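Fructokinase (Silicibacter sp., PDB 3C8U) probably phosphorylates fructose with ATP as phosphate donor, as a sugar kinase of the P-loop type. Local coordinates at residues 24-29 against 132-137; 86-91 against 139-144; 149-154 against 199-204. All coordinates share one frame; numbering follows the deposited sequence.

Contact 1 of 3, residues 24-29 against 132-137; sequences LVALSG and NYLLFD
Asn-132, the first residue past strand 126-131, lays its CA against the carbonyl of Gly-29, a CA-H...O contact with Asn-132 CA 3.3 Å from Gly-29 O. Its OD1 accepts from Lys-35, which with Gly-29 fits the Walker A pattern of a nucleotide-binding P-loop. Tyr-133 turns away from the strand and rests one ring face on Asn-132 CB, with its hydroxyl bonded to Gly-78 O. Next, Leu-134 offers its backbone N to Ser-28 OG (3.1 Å, 145° at the hydrogen), the one hydrogen bond across this contact; a serine suits the place, small enough for the buried turn and with a hydroxyl oxygen to accept the Leu-134 amide. CD1 of Leu-134 touches Ala-26 CB (3.9 Å), where a bare methyl lets it sit close, and lies 3.7 Å from Leu-27 O. Leu-135 follows, its CG 4.1 Å from Ser-28 CB. The loop thus folds over the end of strand 23-28, which runs between strands 126-131 and 150-154; Leu-134 also leans on Ile-129, Leu-135 reaches Arg-153, and Asn-132 and Tyr-133 meet Ile-194 of helix 186-195.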
ATOM      1  N   LEU A  24       8.539  -2.061 -10.744  1.00 17.05           N
ATOM      2  CA  LEU A  24       7.624  -1.694  -9.643  1.00 18.66           C
ATOM      3  C   LEU A  24       6.259  -1.232 -10.133  1.00 17.51           C
ATOM      4  O   LEU A  24       6.102  -0.335 -10.965  1.00 18.86           O
ATOM      5  CB  LEU A  24       8.242  -0.609  -8.777  1.00 18.53           C
ATOM      6  CG  LEU A  24       9.626  -0.856  -8.135  1.00 22.35           C
ATOM      7  CD1 LEU A  24       9.908   0.234  -7.098  1.00 22.35           C
ATOM      8  CD2 LEU A  24       9.653  -2.161  -7.464  1.00 23.32           C
ATOM      9  N   VAL A  25       5.264  -1.876  -9.573  1.00 17.83           N
ATOM     10  CA  VAL A  25       3.874  -1.519  -9.788  1.00 14.96           C
ATOM     11  C   VAL A  25       3.248  -1.134  -8.475  1.00 16.79           C
ATOM     12  O   VAL A  25       3.235  -1.908  -7.513  1.00 16.74           O
ATOM     13  CB  VAL A  25       3.068  -2.682 -10.474  1.00 16.99           C
ATOM     14  CG1 VAL A  25       1.566  -2.329 -10.581  1.00 15.38           C
ATOM     15  CG2 VAL A  25       3.634  -3.018 -11.848  1.00 15.38           C
ATOM     16  N   ALA A  26       2.747   0.096  -8.442  1.00 18.10           N
ATOM     17  CA  ALA A  26       2.083   0.655  -7.249  1.00 18.74           C
ATOM     18  C   ALA A  26       0.576   0.443  -7.279  1.00 17.71           C
ATOM     19  O   ALA A  26      -0.079   0.670  -8.289  1.00 18.08           O
ATOM     20  CB  ALA A  26       2.408   2.140  -7.109  1.00 16.29           C
ATOM     21  N   LEU A  27       0.046  -0.041  -6.158  1.00 17.46           N
ATOM     22  CA  LEU A  27      -1.407  -0.111  -5.941  1.00 18.49           C
ATOM     23  C   LEU A  27      -1.705   0.705  -4.706  1.00 17.86           C
ATOM     24  O   LEU A  27      -1.314   0.343  -3.601  1.00 18.42           O
ATOM     25  CB  LEU A  27      -1.890  -1.550  -5.737  1.00 18.57           C
ATOM     26  CG  LEU A  27      -3.400  -1.607  -5.389  1.00 26.22           C
ATOM     27  CD1 LEU A  27      -4.248  -1.073  -6.547  1.00 30.90           C
ATOM     28  CD2 LEU A  27      -3.852  -3.009  -5.024  1.00 32.83           C
ATOM     29  N   SER A  28      -2.320   1.854  -4.930  1.00 19.92           N
ATOM     30  CA  SER A  28      -2.610   2.819  -3.874  1.00 20.14           C
ATOM     31  C   SER A  28      -4.093   2.818  -3.566  1.00 20.50           C
ATOM     32  O   SER A  28      -4.947   2.949  -4.451  1.00 18.87           O
ATOM     33  CB  SER A  28      -2.168   4.230  -4.252  1.00 21.71           C
ATOM     34  OG  SER A  28      -1.906   5.038  -3.112  1.00 22.49           O
ATOM     35  N   GLY A  29      -4.367   2.612  -2.285  1.00 23.02           N
ATOM     36  CA  GLY A  29      -5.716   2.703  -1.744  1.00 24.42           C
ATOM     37  C   GLY A  29      -5.838   3.659  -0.579  1.00 26.87           C
ATOM     38  O   GLY A  29      -5.065   4.602  -0.410  1.00 30.44           O
ATOM     39  N   ASN A 132      -1.270   3.055   1.305  1.00 17.17           N
ATOM     40  CA  ASN A 132      -2.233   4.145   1.275  1.00 19.13           C
ATOM     41  C   ASN A 132      -1.692   5.426   0.643  1.00 17.90           C
ATOM     42  O   ASN A 132      -2.458   6.266   0.206  1.00 20.99           O
ATOM     43  CB  ASN A 132      -2.748   4.406   2.696  1.00 19.51           C
ATOM     44  CG  ASN A 132      -3.488   3.209   3.262  1.00 21.19           C
ATOM     45  OD1 ASN A 132      -4.245   2.537   2.540  1.00 31.55           O
ATOM     46  ND2 ASN A 132      -3.281   2.932   4.524  1.00 26.30           N
ATOM     47  N   TYR A 133      -0.363   5.575   0.643  1.00 18.49           N
ATOM     48  CA  TYR A 133       0.287   6.854   0.289  1.00 19.23           C
ATOM     49  C   TYR A 133       1.223   6.793  -0.905  1.00 18.05           C
ATOM     50  O   TYR A 133       2.257   7.455  -0.903  1.00 19.16           O
ATOM     51  CB  TYR A 133       1.038   7.428   1.508  1.00 17.08           C
ATOM     52  CG  TYR A 133       0.135   7.521   2.720  1.00 20.82           C
ATOM     53  CD1 TYR A 133      -0.983   8.351   2.710  1.00 25.31           C
ATOM     54  CD2 TYR A 133       0.370   6.758   3.851  1.00 18.05           C
ATOM     55  CE1 TYR A 133      -1.833   8.419   3.804  1.00 21.81           C
ATOM     56  CE2 TYR A 133      -0.479   6.822   4.945  1.00 19.11           C
ATOM     57  CZ  TYR A 133      -1.573   7.652   4.917  1.00 22.52           C
ATOM     58  OH  TYR A 133      -2.417   7.710   6.012  1.00 23.25           O
ATOM     59  N   LEU A 134       0.823   6.034  -1.935  1.00 17.38           N
ATOM     60  CA  LEU A 134       1.675   5.803  -3.105  1.00 18.68           C
ATOM     61  C   LEU A 134       1.451   6.774  -4.246  1.00 18.64           C
ATOM     62  O   LEU A 134       2.244   6.823  -5.192  1.00 20.05           O
ATOM     63  CB  LEU A 134       1.560   4.361  -3.592  1.00 19.38           C
ATOM     64  CG  LEU A 134       1.884   3.277  -2.528  1.00 19.92           C
ATOM     65  CD1 LEU A 134       1.995   1.914  -3.248  1.00 18.21           C
ATOM     66  CD2 LEU A 134       3.147   3.572  -1.664  1.00 15.24           C
ATOM     67  N   LEU A 135       0.380   7.552  -4.109  1.00 19.15           N
ATOM     68  CA  LEU A 135      -0.058   8.552  -5.100  1.00 20.16           C
ATOM     69  C   LEU A 135      -0.487   9.817  -4.358  1.00 21.54           C
ATOM     70  O   LEU A 135      -1.533  10.413  -4.593  1.00 19.62           O
ATOM     71  CB  LEU A 135      -1.198   8.005  -5.970  1.00 17.14           C
ATOM     72  CG  LEU A 135      -0.759   6.922  -6.980  1.00 22.32           C
ATOM     73  CD1 LEU A 135      -1.924   6.380  -7.801  1.00 21.14           C
ATOM     74  CD2 LEU A 135       0.373   7.396  -7.906  1.00 19.22           C
ATOM     75  N   PHE A 136       0.348  10.159  -3.399  1.00 20.84           N
ATOM     76  CA  PHE A 136       0.021  11.155  -2.366  1.00 21.43           C
ATOM     77  C   PHE A 136       0.816  12.452  -2.516  1.00 21.01           C
ATOM     78  O   PHE A 136       2.052  12.491  -2.444  1.00 20.88           O
ATOM     79  CB  PHE A 136       0.246  10.490  -0.994  1.00 23.28           C
ATOM     80  CG  PHE A 136      -0.252  11.279   0.171  1.00 21.25           C
ATOM     81  CD1 PHE A 136      -1.607  11.538   0.337  1.00 19.45           C
ATOM     82  CD2 PHE A 136       0.638  11.712   1.149  1.00 20.03           C
ATOM     83  CE1 PHE A 136      -2.062  12.248   1.441  1.00 19.85           C
ATOM     84  CE2 PHE A 136       0.194  12.442   2.258  1.00 25.05           C
ATOM     85  CZ  PHE A 136      -1.149  12.715   2.404  1.00 22.26           C
ATOM     86  N   ASP A 137       0.060  13.517  -2.756  1.00 21.93           N
ATOM     87  CA  ASP A 137       0.626  14.830  -3.092  1.00 24.34           C
ATOM     88  C   ASP A 137       1.000  15.607  -1.822  1.00 24.81           C
ATOM     89  O   ASP A 137       0.313  16.521  -1.355  1.00 21.53           O
ATOM     90  CB  ASP A 137      -0.331  15.599  -3.999  1.00 25.00           C
ATOM     91  CG  ASP A 137       0.306  16.821  -4.652  1.00 27.03           C
ATOM     92  OD1 ASP A 137       1.508  17.115  -4.489  1.00 22.80           O
ATOM     93  OD2 ASP A 137      -0.438  17.494  -5.369  1.00 32.71           O
TER

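Contact 2 of 3, residues 86-91 against 139-144; sequences EGFQRL and PGWRDL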
ATOM      1  N   GLU A  86      11.560   7.732   4.762  1.00 17.23           N
ATOM      2  CA  GLU A  86      12.898   7.642   4.187  0.50 16.74           C
ATOM      3  C   GLU A  86      13.316   6.171   4.042  1.00 18.64           C
ATOM      4  O   GLU A  86      13.934   5.782   3.050  1.00 17.04           O
ATOM      5  CB  GLU A  86      13.944   8.444   5.005  0.50 17.59           C
ATOM      6  CG  GLU A  86      13.681   9.956   5.132  0.50 17.61           C
ATOM      7  CD  GLU A  86      14.915  10.759   5.600  0.50 19.63           C
ATOM      8  OE1 GLU A  86      15.925  10.791   4.868  0.50 31.69           O
ATOM      9  OE2 GLU A  86      14.887  11.348   6.705  0.50 25.20           O
ATOM     10  N   GLY A  87      12.952   5.364   5.016  1.00 16.23           N
ATOM     11  CA  GLY A  87      13.242   3.915   4.968  1.00 17.58           C
ATOM     12  C   GLY A  87      12.453   3.218   3.883  1.00 17.58           C
ATOM     13  O   GLY A  87      12.967   2.362   3.149  1.00 16.08           O
ATOM     14  N   PHE A  88      11.192   3.604   3.757  1.00 16.44           N
ATOM     15  CA  PHE A  88      10.321   3.014   2.693  1.00 18.77           C
ATOM     16  C   PHE A  88      10.879   3.414   1.338  1.00 18.16           C
ATOM     17  O   PHE A  88      10.969   2.613   0.412  1.00 19.25           O
ATOM     18  CB  PHE A  88       8.877   3.510   2.849  1.00 18.10           C
ATOM     19  CG  PHE A  88       7.924   2.983   1.800  1.00 17.97           C
ATOM     20  CD1 PHE A  88       7.801   1.619   1.557  1.00 16.64           C
ATOM     21  CD2 PHE A  88       7.161   3.855   1.073  1.00 20.06           C
ATOM     22  CE1 PHE A  88       6.912   1.153   0.607  1.00 20.01           C
ATOM     23  CE2 PHE A  88       6.261   3.397   0.120  1.00 21.75           C
ATOM     24  CZ  PHE A  88       6.155   2.041  -0.116  1.00 23.53           C
ATOM     25  N   GLN A  89      11.242   4.679   1.226  1.00 18.43           N
ATOM     26  CA  GLN A  89      11.794   5.184  -0.029  1.00 18.83           C
ATOM     27  C   GLN A  89      13.063   4.409  -0.396  1.00 19.63           C
ATOM     28  O   GLN A  89      13.265   4.053  -1.548  1.00 18.13           O
ATOM     29  CB  GLN A  89      12.074   6.687   0.038  1.00 20.81           C
ATOM     30  CG  GLN A  89      12.603   7.257  -1.262  1.00 17.69           C
ATOM     31  CD  GLN A  89      12.673   8.772  -1.229  1.00 22.66           C
ATOM     32  OE1 GLN A  89      12.116   9.461  -2.085  1.00 22.18           O
ATOM     33  NE2 GLN A  89      13.345   9.299  -0.224  1.00 20.63           N
ATOM     34  N   ARG A  90      13.884   4.134   0.615  1.00 19.15           N
ATOM     35  CA  ARG A  90      15.139   3.413   0.419  1.00 19.23           C
ATOM     36  C   ARG A  90      14.869   2.002  -0.087  1.00 19.04           C
ATOM     37  O   ARG A  90      15.574   1.490  -0.945  1.00 18.47           O
ATOM     38  CB  ARG A  90      15.993   3.378   1.695  1.00 21.79           C
ATOM     39  CG  ARG A  90      16.821   4.630   1.887  1.00 27.77           C
ATOM     40  CD  ARG A  90      17.862   4.522   3.027  1.00 26.10           C
ATOM     41  NE  ARG A  90      17.244   4.460   4.336  1.00 33.17           N
ATOM     42  CZ  ARG A  90      16.931   5.544   5.028  1.00 32.34           C
ATOM     43  NH1 ARG A  90      17.200   6.736   4.508  1.00 33.20           N
ATOM     44  NH2 ARG A  90      16.357   5.433   6.220  1.00 26.05           N
ATOM     45  N   LEU A  91      13.821   1.382   0.441  1.00 19.26           N
ATOM     46  CA  LEU A  91      13.412   0.035  -0.013  1.00 19.36           C
ATOM     47  C   LEU A  91      13.006   0.039  -1.475  1.00 19.65           C
ATOM     48  O   LEU A  91      13.435  -0.806  -2.266  1.00 18.80           O
ATOM     49  CB  LEU A  91      12.258  -0.542   0.850  1.00 20.13           C
ATOM     50  CG  LEU A  91      11.505  -1.729   0.212  1.00 22.83           C
ATOM     51  CD1 LEU A  91      12.430  -2.973   0.051  1.00 20.28           C
ATOM     52  CD2 LEU A  91      10.289  -2.075   1.000  1.00 25.49           C
ATOM     53  N   PRO A 139       5.035  16.531   0.435  1.00 25.43           N
ATOM     54  CA  PRO A 139       6.479  16.397   0.429  1.00 25.33           C
ATOM     55  C   PRO A 139       6.945  14.997   0.777  1.00 25.24           C
ATOM     56  O   PRO A 139       6.429  14.318   1.685  1.00 23.62           O
ATOM     57  CB  PRO A 139       6.926  17.439   1.456  1.00 26.73           C
ATOM     58  CG  PRO A 139       5.858  18.502   1.377  1.00 24.94           C
ATOM     59  CD  PRO A 139       4.585  17.734   1.172  1.00 27.09           C
ATOM     60  N   GLY A 140       7.933  14.597  -0.004  1.00 23.09           N
ATOM     61  CA  GLY A 140       8.557  13.296   0.088  1.00 21.57           C
ATOM     62  C   GLY A 140       7.744  12.291  -0.707  1.00 20.54           C
ATOM     63  O   GLY A 140       8.193  11.722  -1.704  1.00 19.15           O
ATOM     64  N   TRP A 141       6.516  12.126  -0.253  1.00 19.59           N
ATOM     65  CA  TRP A 141       5.610  11.118  -0.761  1.00 19.35           C
ATOM     66  C   TRP A 141       5.382  11.296  -2.256  1.00 21.16           C
ATOM     67  O   TRP A 141       5.300  10.324  -3.016  1.00 18.88           O
ATOM     68  CB  TRP A 141       4.262  11.122  -0.010  1.00 21.73           C
ATOM     69  CG  TRP A 141       4.387  10.723   1.443  1.00 17.94           C
ATOM     70  CD1 TRP A 141       4.403  11.557   2.508  1.00 21.14           C
ATOM     71  CD2 TRP A 141       4.545   9.397   1.967  1.00 22.95           C
ATOM     72  NE1 TRP A 141       4.539  10.849   3.667  1.00 20.49           N
ATOM     73  CE2 TRP A 141       4.635   9.515   3.364  1.00 19.47           C
ATOM     74  CE3 TRP A 141       4.602   8.114   1.386  1.00 24.33           C
ATOM     75  CZ2 TRP A 141       4.776   8.415   4.198  1.00 17.74           C
ATOM     76  CZ3 TRP A 141       4.752   7.016   2.213  1.00 19.72           C
ATOM     77  CH2 TRP A 141       4.833   7.172   3.616  1.00 20.82           C
ATOM     78  N   ARG A 142       5.342  12.545  -2.682  1.00 21.43           N
ATOM     79  CA  ARG A 142       4.971  12.862  -4.080  1.00 22.18           C
ATOM     80  C   ARG A 142       6.093  12.430  -5.026  1.00 23.14           C
ATOM     81  O   ARG A 142       5.880  12.200  -6.221  1.00 25.05           O
ATOM     82  CB  ARG A 142       4.624  14.349  -4.268  1.00 22.66           C
ATOM     83  CG  ARG A 142       5.775  15.312  -4.056  1.00 24.93           C
ATOM     84  CD  ARG A 142       5.380  16.694  -4.539  1.00 27.27           C
ATOM     85  NE  ARG A 142       4.182  17.198  -3.881  1.00 25.70           N
ATOM     86  CZ  ARG A 142       4.190  18.133  -2.936  1.00 29.66           C
ATOM     87  NH1 ARG A 142       5.334  18.638  -2.500  1.00 29.36           N
ATOM     88  NH2 ARG A 142       3.058  18.538  -2.402  1.00 24.35           N
ATOM     89  N   ASP A 143       7.265  12.239  -4.444  1.00 21.56           N
ATOM     90  CA  ASP A 143       8.449  11.851  -5.208  1.00 23.12           C
ATOM     91  C   ASP A 143       8.439  10.379  -5.555  1.00 21.71           C
ATOM     92  O   ASP A 143       9.204   9.926  -6.401  1.00 23.75           O
ATOM     93  CB  ASP A 143       9.732  12.155  -4.469  1.00 25.03           C
ATOM     94  CG  ASP A 143       9.939  13.629  -4.277  1.00 27.71           C
ATOM     95  OD1 ASP A 143       9.378  14.419  -5.043  1.00 28.78           O
ATOM     96  OD2 ASP A 143      10.661  13.978  -3.347  1.00 29.50           O
ATOM     97  N   LEU A 144       7.546   9.636  -4.910  1.00 19.64           N
ATOM     98  CA  LEU A 144       7.490   8.203  -5.147  1.00 19.55           C
ATOM     99  C   LEU A 144       6.950   7.894  -6.542  1.00 22.16           C
ATOM    100  O   LEU A 144       7.302   6.877  -7.155  1.00 20.09           O
ATOM    101  CB  LEU A 144       6.655   7.477  -4.092  1.00 19.92           C
ATOM    102  CG  LEU A 144       7.202   7.440  -2.672  1.00 20.66           C
ATOM    103  CD1 LEU A 144       6.164   6.763  -1.781  1.00 16.48           C
ATOM    104  CD2 LEU A 144       8.563   6.751  -2.603  1.00 21.95           C
TER
HETATM  105  O   HOH W   1      11.955  12.322  -1.660  1.00 30.31           O
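Phe-88, on helix 85-97, meets two side chains of the 139-144 loop, and crosses each of them at about a right angle. Its leading side is the CD2-CE2 bond: Phe-88 CD2 approaches CZ3 of Trp-141 at 4.1 Å, while Phe-88 CE2 comes to 3.9 Å from the CD1 methyl of Leu-144. Both approaches to the ring are oblique, and the Phe-88/Trp-141 pair makes no stack; hydrocarbon simply fills the corner between helix and loop. CG anti to the backbone N (chi1 179°) places the CD2-CE2 side of the Phe-88 ring against Trp-141 and Leu-144. These two bring in CZ3 of the indole's six-membered ring and the CD1 methyl of Leu-144, so a large flat residue and a forked one share one aromatic partner. The cluster goes on beyond them, for Phe-85 meets the indole and Phe-61 the Phe-88 ring. The loop turns into this position at Gly-140, whose positive phi of 84° is easily adopted without a side chain.

One helix position further on, Gln-89 stretches its chain, and its CG lies 4.3 Å from Leu-144 CD2. A water joins Gln-89 OE1 to Asp-143 OD2, donating to both, at 2.9 Å from Gln-89 OE1 and 2.7 Å from Asp-143 OD2. Two acceptors cannot bond to each other, so a molecule with two hydrogens to give makes the natural bridge. Apart from this bridge the join rests on nonpolar contact: no direct hydrogen bond joins 86-91 to 139-144, and the apolar packing takes the buried part while the water-bridged polar pair keeps to the more exposed side.

Contact 3 of 3, residues 149-154 against 199-204; sequences DVSIRL and LPADLT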
ATOM      1  N   ASP A 149       6.798   2.089 -12.137  1.00 18.88           N
ATOM      2  CA  ASP A 149       6.743   1.841 -13.571  1.00 18.59           C
ATOM      3  C   ASP A 149       5.327   1.900 -14.086  1.00 18.39           C
ATOM      4  O   ASP A 149       5.063   2.380 -15.186  1.00 18.20           O
ATOM      5  CB  ASP A 149       7.447   0.528 -13.930  1.00 17.17           C
ATOM      6  CG  ASP A 149       8.923   0.582 -13.607  1.00 18.53           C
ATOM      7  OD1 ASP A 149       9.666   1.396 -14.217  1.00 18.85           O
ATOM      8  OD2 ASP A 149       9.361  -0.211 -12.761  1.00 17.80           O
ATOM      9  N   VAL A 150       4.415   1.397 -13.262  1.00 16.08           N
ATOM     10  CA  VAL A 150       2.973   1.458 -13.524  1.00 18.54           C
ATOM     11  C   VAL A 150       2.318   1.754 -12.182  1.00 17.05           C
ATOM     12  O   VAL A 150       2.750   1.272 -11.139  1.00 19.79           O
ATOM     13  CB  VAL A 150       2.378   0.144 -14.136  1.00 20.05           C
ATOM     14  CG1 VAL A 150       0.859   0.268 -14.409  1.00 16.24           C
ATOM     15  CG2 VAL A 150       3.147  -0.287 -15.419  1.00 19.89           C
ATOM     16  N   SER A 151       1.312   2.589 -12.206  1.00 16.14           N
ATOM     17  CA  SER A 151       0.571   2.899 -10.994  1.00 16.15           C
ATOM     18  C   SER A 151      -0.922   2.716 -11.180  1.00 16.97           C
ATOM     19  O   SER A 151      -1.517   2.996 -12.250  1.00 17.84           O
ATOM     20  CB  SER A 151       0.882   4.312 -10.523  1.00 18.45           C
ATOM     21  OG  SER A 151       0.202   5.253 -11.343  1.00 18.33           O
ATOM     22  N   ILE A 152      -1.497   2.198 -10.105  1.00 17.94           N
ATOM     23  CA  ILE A 152      -2.912   1.860 -10.003  1.00 18.58           C
ATOM     24  C   ILE A 152      -3.513   2.496  -8.756  1.00 21.22           C
ATOM     25  O   ILE A 152      -3.015   2.332  -7.643  1.00 20.77           O
ATOM     26  CB  ILE A 152      -3.159   0.330  -9.891  1.00 20.74           C
ATOM     27  CG1 ILE A 152      -2.432  -0.433 -10.995  1.00 17.11           C
ATOM     28  CG2 ILE A 152      -4.693   0.028  -9.863  1.00 16.32           C
ATOM     29  CD1 ILE A 152      -2.343  -1.945 -10.786  1.00 16.24           C
ATOM     30  N   ARG A 153      -4.598   3.219  -8.966  1.00 20.98           N
ATOM     31  CA  ARG A 153      -5.412   3.706  -7.864  1.00 19.91           C
ATOM     32  C   ARG A 153      -6.645   2.841  -7.716  1.00 21.94           C
ATOM     33  O   ARG A 153      -7.383   2.596  -8.671  1.00 21.28           O
ATOM     34  CB  ARG A 153      -5.805   5.165  -8.047  1.00 21.76           C
ATOM     35  CG  ARG A 153      -6.989   5.567  -7.150  1.00 24.74           C
ATOM     36  CD  ARG A 153      -7.286   7.053  -7.281  1.00 25.59           C
ATOM     37  NE  ARG A 153      -6.267   7.828  -6.606  1.00 28.79           N
ATOM     38  CZ  ARG A 153      -5.385   8.594  -7.223  1.00 31.92           C
ATOM     39  NH1 ARG A 153      -5.443   8.719  -8.552  1.00 33.25           N
ATOM     40  NH2 ARG A 153      -4.467   9.252  -6.505  1.00 26.85           N
ATOM     41  N   LEU A 154      -6.798   2.334  -6.497  1.00 23.20           N
ATOM     42  CA  LEU A 154      -7.996   1.620  -6.062  1.00 25.87           C
ATOM     43  C   LEU A 154      -8.988   2.659  -5.536  1.00 26.41           C
ATOM     44  O   LEU A 154      -8.775   3.290  -4.527  1.00 25.31           O
ATOM     45  CB  LEU A 154      -7.633   0.559  -5.011  1.00 25.17           C
ATOM     46  CG  LEU A 154      -8.754  -0.227  -4.330  1.00 32.26           C
ATOM     47  CD1 LEU A 154      -9.821  -0.681  -5.322  1.00 34.99           C
ATOM     48  CD2 LEU A 154      -8.163  -1.427  -3.554  1.00 28.64           C
ATOM     49  N   LEU A 199      -2.503  12.130  -6.583  1.00 23.41           N
ATOM     50  CA  LEU A 199      -1.678  12.234  -7.778  1.00 22.86           C
ATOM     51  C   LEU A 199      -2.274  11.300  -8.848  1.00 22.60           C
ATOM     52  O   LEU A 199      -2.940  10.326  -8.539  1.00 22.99           O
ATOM     53  CB  LEU A 199      -0.204  11.903  -7.499  1.00 23.76           C
ATOM     54  CG  LEU A 199       0.541  12.889  -6.584  1.00 26.45           C
ATOM     55  CD1 LEU A 199       1.963  12.353  -6.269  1.00 20.28           C
ATOM     56  CD2 LEU A 199       0.572  14.285  -7.205  1.00 20.01           C
ATOM     57  N   PRO A 200      -2.060  11.610 -10.121  1.00 25.23           N
ATOM     58  CA  PRO A 200      -2.699  10.792 -11.146  1.00 24.23           C
ATOM     59  C   PRO A 200      -2.117   9.386 -11.289  1.00 23.48           C
ATOM     60  O   PRO A 200      -0.937   9.177 -11.121  1.00 24.85           O
ATOM     61  CB  PRO A 200      -2.488  11.614 -12.421  1.00 26.84           C
ATOM     62  CG  PRO A 200      -1.381  12.491 -12.174  1.00 29.56           C
ATOM     63  CD  PRO A 200      -1.277  12.720 -10.689  1.00 26.81           C
ATOM     64  N   ALA A 201      -2.987   8.438 -11.581  1.00 22.00           N
ATOM     65  CA  ALA A 201      -2.617   7.016 -11.698  1.00 21.58           C
ATOM     66  C   ALA A 201      -2.671   6.614 -13.142  1.00 23.77           C
ATOM     67  O   ALA A 201      -3.408   7.216 -13.919  1.00 22.57           O
ATOM     68  CB  ALA A 201      -3.578   6.146 -10.880  1.00 18.69           C
ATOM     69  N   ASP A 202      -1.911   5.580 -13.490  1.00 22.49           N
ATOM     70  CA  ASP A 202      -1.882   5.092 -14.868  1.00 21.29           C
ATOM     71  C   ASP A 202      -3.192   4.411 -15.159  1.00 22.66           C
ATOM     72  O   ASP A 202      -3.736   4.508 -16.240  1.00 22.41           O
ATOM     73  CB  ASP A 202      -0.722   4.122 -15.123  1.00 23.02           C
ATOM     74  CG  ASP A 202       0.608   4.806 -15.072  1.00 25.10           C
ATOM     75  OD1 ASP A 202       0.701   5.956 -15.564  1.00 28.80           O
ATOM     76  OD2 ASP A 202       1.551   4.228 -14.504  1.00 18.71           O
ATOM     77  N   LEU A 203      -3.675   3.738 -14.138  1.00 21.66           N
ATOM     78  CA  LEU A 203      -4.853   2.881 -14.195  1.00 22.46           C
ATOM     79  C   LEU A 203      -5.671   3.017 -12.934  1.00 21.67           C
ATOM     80  O   LEU A 203      -5.143   3.164 -11.859  1.00 20.97           O
ATOM     81  CB  LEU A 203      -4.423   1.411 -14.366  1.00 24.18           C
ATOM     82  CG  LEU A 203      -3.732   1.001 -15.682  1.00 23.63           C
ATOM     83  CD1 LEU A 203      -2.968  -0.315 -15.475  1.00 22.32           C
ATOM     84  CD2 LEU A 203      -4.750   0.871 -16.796  1.00 25.79           C
ATOM     85  N   THR A 204      -6.980   2.999 -13.080  1.00 22.55           N
ATOM     86  CA  THR A 204      -7.878   3.112 -11.919  1.00 22.25           C
ATOM     87  C   THR A 204      -8.856   1.972 -11.916  1.00 22.79           C
ATOM     88  O   THR A 204      -9.506   1.663 -12.915  1.00 22.37           O
ATOM     89  CB  THR A 204      -8.676   4.458 -11.920  1.00 24.27           C
ATOM     90  OG1 THR A 204      -7.776   5.565 -12.068  1.00 26.91           O
ATOM     91  CG2 THR A 204      -9.490   4.618 -10.655  1.00 25.96           C
TER
HETATM   92  O   HOH W   2       2.823   3.361 -17.021  1.00 37.01           O
HETATM   93  O   HOH W   3       1.378   7.520 -11.758  1.00 40.47           O
HETATM   94  O   HOH W   4      -7.530   7.918 -10.636  1.00 29.65           O
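The strands 150-154 and 203-205 run parallel, pairing Ile-152 with Leu-203 and Arg-153 with Thr-204 at the edge of the five-stranded sheet, whose 2-3-1-4-5 order is that of P-loop kinases; three helices lie in the connection between them. Leu-203 N donates to Ser-151 O (3.0 Å), and Arg-153 N to Leu-203 O (2.9 Å).

At the start of the ladder, side chains of Ser-151 and Asp-202 add to the backbone bonds. Ser-151 N bonds to Asp-202 OD2 (2.8 Å), reaching it on the anti side and 30° out of the carboxylate plane, while Asp-202 N donates to Ser-151 OG (3.0 Å). Two short polar residues thus bind each other's backbone ahead of the first bridged pair, Ile-152 with Leu-203. These two share the sheet face lined by helix 4-14, and Val-150 CG1 touches Leu-203 CD1, as branched aliphatics suit a covered face.

Arg-153 points to the other face. Its CB packs on Ala-201 CB (3.7 Å), a neighbour small enough for the chain to pass. A bend at chi3 (-73°) turns the guanidinium back to Leu-199 O, which NH1 and NH2 grip together, almost in the guanidinium plane. A methionine in its place would probably leave the Leu-199 carbonyl without either donor and the loop before the edge strand less firmly tied. Arg-153 NH2 lies 2.8 Å from Leu-199 O, in the carbonyl plane on a lone pair; NH1 also donates to a water that is hydrogen-bonded to Thr-204 OG1.

Contacts 1 and 3 belong to one parallel sheet, in which strands 23-28 and 150-154 are neighbours; Ala-26 and Ile-152 probably share a backbone hydrogen bond there. Contact 1 is the most central and most buried, with a single hydrogen bond amid close packing beside the presumed nucleotide site. Contact 3, at the sheet edge, is only partly buried and correspondingly polar, rich in backbone bonds and bridging waters. Contact 2 lies off the sheet: a nonpolar cluster with a water bridge at its outer side. It continues the loop of contact 1, to which it is tied by the salt bridge between Asp-137 and Arg-142, and Leu-134 packs on Phe-88.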